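Local atomic coordinates of Thiol:disulfide interchange protein DsbL (Escherichia coli, PDB entry 3C7M), a protein that introduces disulfide bonds into other periplasmic proteins, working with DsbI to form an essential disulfide in the arylsulfate sulfotransferase AssT. Residues K19-V24 with E45-I50; K37-P42 with P164-N169. All coordinates share one frame; numbering follows the deposited sequence.

Contact 1 (K19-V24 with E45-I50); sequences KTLIKV and EKVKDI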
# COMPACT_ATOMS: atom_id res chain seq x y z
N LYS A 19 4.39 15.26 4.90
CA LYS A 19 5.59 14.44 5.10
C LYS A 19 5.30 12.94 4.96
O LYS A 19 5.64 12.14 5.84
CB LYS A 19 6.26 14.77 6.44
CG LYS A 19 6.47 16.26 6.65
CD LYS A 19 7.27 16.54 7.91
CE LYS A 19 7.41 18.04 8.13
NZ LYS A 19 8.10 18.71 7.00
N THR A 20 4.65 12.58 3.86
CA THR A 20 4.34 11.18 3.56
C THR A 20 4.75 10.78 2.15
O THR A 20 4.78 11.60 1.22
CB THR A 20 2.83 10.83 3.69
OG1 THR A 20 2.08 11.59 2.74
CG2 THR A 20 2.31 11.07 5.10
N LEU A 21 5.07 9.50 2.01
CA LEU A 21 5.13 8.86 0.72
C LEU A 21 4.02 7.84 0.75
O LEU A 21 4.14 6.79 1.39
CB LEU A 21 6.49 8.18 0.51
CG LEU A 21 6.61 7.36 -0.77
CD1 LEU A 21 6.52 8.26 -2.01
CD2 LEU A 21 7.92 6.57 -0.78
N ILE A 22 2.92 8.17 0.08
CA ILE A 22 1.78 7.27 0.01
C ILE A 22 1.95 6.38 -1.20
O ILE A 22 2.35 6.85 -2.27
CB ILE A 22 0.44 8.06 -0.05
CG1 ILE A 22 0.13 8.66 1.32
CG2 ILE A 22 -0.71 7.18 -0.55
CD1 ILE A 22 -1.04 9.64 1.35
N LYS A 23 1.71 5.09 -1.03
CA LYS A 23 1.69 4.18 -2.17
C LYS A 23 0.31 3.55 -2.27
O LYS A 23 -0.06 2.71 -1.45
CB LYS A 23 2.76 3.09 -2.06
CG LYS A 23 2.78 2.18 -3.29
CD LYS A 23 3.48 0.87 -3.03
CE LYS A 23 2.70 0.08 -1.98
NZ LYS A 23 2.85 -1.38 -2.19
N VAL A 24 -0.45 3.99 -3.27
CA VAL A 24 -1.73 3.36 -3.55
C VAL A 24 -1.46 2.06 -4.29
O VAL A 24 -0.74 2.04 -5.29
CB VAL A 24 -2.67 4.27 -4.37
CG1 VAL A 24 -4.04 3.60 -4.53
CG2 VAL A 24 -2.82 5.63 -3.68
N GLU A 45 13.17 3.32 2.36
CA GLU A 45 14.24 3.33 3.35
C GLU A 45 15.14 4.55 3.14
O GLU A 45 15.56 5.21 4.11
CB GLU A 45 15.05 2.03 3.26
CG GLU A 45 16.34 1.99 4.08
CD GLU A 45 16.12 1.96 5.58
OE1 GLU A 45 15.04 1.51 6.03
OE2 GLU A 45 17.04 2.38 6.32
N LYS A 46 15.42 4.85 1.88
CA LYS A 46 16.29 5.97 1.53
C LYS A 46 15.70 7.32 1.90
O LYS A 46 16.44 8.25 2.22
CB LYS A 46 16.66 5.95 0.05
CG LYS A 46 17.68 4.88 -0.31
CD LYS A 46 17.89 4.76 -1.81
CE LYS A 46 18.56 5.99 -2.41
NZ LYS A 46 19.90 6.28 -1.77
N VAL A 47 14.37 7.42 1.88
CA VAL A 47 13.70 8.71 2.14
C VAL A 47 12.97 8.78 3.50
O VAL A 47 12.24 9.74 3.75
CB VAL A 47 12.74 9.12 0.98
CG1 VAL A 47 13.51 9.30 -0.33
CG2 VAL A 47 11.62 8.09 0.80
N LYS A 48 13.20 7.80 4.37
CA LYS A 48 12.47 7.73 5.64
C LYS A 48 12.74 8.92 6.57
O LYS A 48 11.95 9.20 7.48
CB LYS A 48 12.71 6.40 6.36
CG LYS A 48 14.09 6.23 6.96
CD LYS A 48 14.24 4.87 7.60
CE LYS A 48 15.52 4.81 8.41
NZ LYS A 48 15.85 3.42 8.82
N ASP A 49 13.85 9.62 6.35
CA ASP A 49 14.19 10.81 7.14
C ASP A 49 13.33 12.03 6.80
O ASP A 49 13.25 12.97 7.59
CB ASP A 49 15.66 11.19 6.96
CG ASP A 49 16.01 11.47 5.51
OD1 ASP A 49 15.93 10.53 4.69
OD2 ASP A 49 16.34 12.63 5.18
N ILE A 50 12.71 12.02 5.61
CA ILE A 50 11.90 13.15 5.16
C ILE A 50 10.40 12.84 5.01
O ILE A 50 9.57 13.73 5.19
CB ILE A 50 12.45 13.82 3.87
CG1 ILE A 50 12.67 12.81 2.74
CG2 ILE A 50 13.74 14.58 4.17
CD1 ILE A 50 12.66 13.41 1.34

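Contact 2 (K37-P42 with P164-N169); sequences KAVTGP and PAYVVN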
# COMPACT_ATOMS: atom_id res chain seq x y z
N LYS A 37 8.63 -5.77 -5.12
CA LYS A 37 9.77 -6.68 -5.09
C LYS A 37 11.07 -5.92 -5.35
O LYS A 37 12.11 -6.26 -4.79
CB LYS A 37 9.62 -7.81 -6.11
CG LYS A 37 8.63 -8.89 -5.67
CD LYS A 37 8.66 -10.09 -6.61
CE LYS A 37 7.79 -9.88 -7.84
NZ LYS A 37 7.88 -11.05 -8.76
N ALA A 38 10.98 -4.88 -6.18
CA ALA A 38 12.18 -4.25 -6.75
C ALA A 38 12.56 -2.86 -6.25
O ALA A 38 13.76 -2.54 -6.19
CB ALA A 38 12.09 -4.24 -8.27
N VAL A 39 11.58 -2.02 -5.92
CA VAL A 39 11.87 -0.62 -5.59
C VAL A 39 11.28 -0.08 -4.28
O VAL A 39 11.92 0.73 -3.62
CB VAL A 39 11.55 0.37 -6.77
CG1 VAL A 39 12.05 -0.19 -8.10
CG2 VAL A 39 10.07 0.71 -6.87
N THR A 40 10.07 -0.52 -3.91
CA THR A 40 9.37 0.09 -2.76
C THR A 40 10.19 0.15 -1.47
O THR A 40 10.35 1.22 -0.87
CB THR A 40 8.01 -0.59 -2.50
OG1 THR A 40 7.24 -0.55 -3.70
CG2 THR A 40 7.23 0.15 -1.40
N GLY A 41 10.73 -0.98 -1.06
CA GLY A 41 11.51 -1.03 0.17
C GLY A 41 12.76 -0.18 0.15
O GLY A 41 12.91 0.71 1.00
N PRO A 42 13.68 -0.47 -0.79
CA PRO A 42 14.89 0.34 -0.87
C PRO A 42 14.63 1.84 -0.98
O PRO A 42 15.29 2.61 -0.29
CB PRO A 42 15.60 -0.19 -2.12
CG PRO A 42 15.15 -1.61 -2.20
CD PRO A 42 13.71 -1.58 -1.75
N PRO A 164 0.69 0.75 -9.29
CA PRO A 164 0.88 1.53 -8.08
C PRO A 164 0.88 3.03 -8.34
O PRO A 164 1.23 3.47 -9.45
CB PRO A 164 2.26 1.10 -7.58
CG PRO A 164 2.97 0.63 -8.81
CD PRO A 164 1.91 0.01 -9.67
N ALA A 165 0.50 3.79 -7.33
CA ALA A 165 0.51 5.25 -7.40
C ALA A 165 1.29 5.77 -6.19
O ALA A 165 0.80 5.75 -5.05
CB ALA A 165 -0.91 5.79 -7.45
N TYR A 166 2.52 6.23 -6.45
CA TYR A 166 3.35 6.81 -5.40
C TYR A 166 3.13 8.31 -5.36
O TYR A 166 3.36 9.00 -6.35
CB TYR A 166 4.83 6.52 -5.64
CG TYR A 166 5.19 5.05 -5.62
CD1 TYR A 166 5.15 4.29 -6.79
CD2 TYR A 166 5.63 4.43 -4.44
CE1 TYR A 166 5.52 2.94 -6.78
CE2 TYR A 166 6.00 3.08 -4.43
CZ TYR A 166 5.94 2.35 -5.61
OH TYR A 166 6.29 1.01 -5.64
N VAL A 167 2.69 8.79 -4.20
CA VAL A 167 2.31 10.18 -4.00
C VAL A 167 3.15 10.81 -2.89
O VAL A 167 3.27 10.26 -1.80
CB VAL A 167 0.81 10.30 -3.65
CG1 VAL A 167 0.42 11.76 -3.43
CG2 VAL A 167 -0.06 9.68 -4.76
N VAL A 168 3.73 11.98 -3.17
CA VAL A 168 4.53 12.69 -2.18
C VAL A 168 3.71 13.83 -1.59
O VAL A 168 3.18 14.67 -2.33
CB VAL A 168 5.83 13.26 -2.81
CG1 VAL A 168 6.67 13.97 -1.77
CG2 VAL A 168 6.63 12.14 -3.46
N ASN A 169 3.61 13.83 -0.27
CA ASN A 169 2.92 14.86 0.51
C ASN A 169 1.47 15.10 0.10
O ASN A 169 0.95 16.22 0.22
CB ASN A 169 3.73 16.16 0.52
CG ASN A 169 5.03 16.00 1.28
OD1 ASN A 169 5.19 15.06 2.06
ND2 ASN A 169 5.96 16.92 1.06

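Contact 1 (K19-V24 with E45-I50)
Leu21 and Val47 face each other with their methyl branches: the CA-CB bond of each points toward the opposite segment, and Leu21 CD2 comes to 4.3 Å from Val47 CG2. The backbones behind them stay well apart, with 8.7 Å between Leu21 CA and Val47 CA, so this gap is bridged by side chains alone. Leu21 reaches across because its CG stands anti to the backbone N (chi1 174°), which extends the isobutyl group away from the strand. At the other end the chains draw closer, Lys19 CA and Ile50 CA being 6.4 Å apart. Here a side chain meets backbone: Lys19 CB packs 3.7 Å from Ile50 O, while the Ile50 side chain turns instead to Arg190 and Ala193 of helix 182-193. Val47 has left helical geometry, and the chain turns just after it, Ile50 N bonding back to Val47 O at 3.0 Å. The turn brings the chain to strand 52-57, where Ala52 bonds through its backbone to Lys19 and Leu21. Strand 20-25, the intervening helices and the parallel neighbour strand 52-57 thus make a beta-alpha-beta crossover, as expected of a thioredoxin fold.

Contact 2 (K37-P42 with P164-N169)
Thr40 OG1 is the polar centre, hydrogen-bonded to Tyr166 OH at 2.7 Å and also to Asp36 OD1, with a weak bond to Tyr35 O besides. OG1 lies in the plane of the Tyr166 ring, at its edge, and the angle from Tyr166 CZ through Tyr166 OH to Thr40 OG1 is about 130°. Thr40 OG1 lies on the CE2 side, 3.9 Å from Tyr166 CE2. Thr40 offers the hydroxyl because OG1 stands anti to the carbonyl carbon (chi1 -55°). In one of its two conformers Val39 adds an apolar flank, with Val39 CG2 4.0 Å from Tyr166 OH. The main chains remain distant, with 9.4 Å between Thr40 CA and Tyr166 CA, so the long tyrosine side chain spans the space between sheet and helix. Lys23 and Met185 pack on the tyrosine as well. Val39 is the N-cap of helix 40-46 and marks the break after helix 30-38, which places the grip on Thr40 at the first turn of the second helix. Pro164, preceded by a cis peptide bond and touching Cys32, precedes strand 165-168, which carries Tyr166; a cis-proline facing the CxxC is a hallmark of the thioredoxin fold. The chemistry implies that Thr40 OG1 is shared by the Tyr166 phenol and the Asp36 carboxylate, a small buried polar network in which Asp36 probably helps to fix the rotation of the threonine, with Tyr166 near, but not touching, the CxxC at the start of helix 30-38.

In the fold
Strands 20-25 and 165-168 lie side by side in the sheet, and the two contacts join there: Ile22 O is 2.8 Å from Val167 N, and Val24 N is 2.8 Å from Ala165 O, probable hydrogen bonds of an antiparallel pair. Both contacts also draw on helix 40-46, contact 2 at its beginning and contact 1 just past its end. Contact 2 is the buried one and is built on hydroxyl bonding close to the CxxC helix. Contact 1 is only partly buried and purely packing, running from buried methyls to an exposed lysine. Lys23 CG packs 3.5 Å from Tyr166 CE2 and its NZ salt-bridges Asp36, so the strand of contact 1 reaches contact 2's side chains.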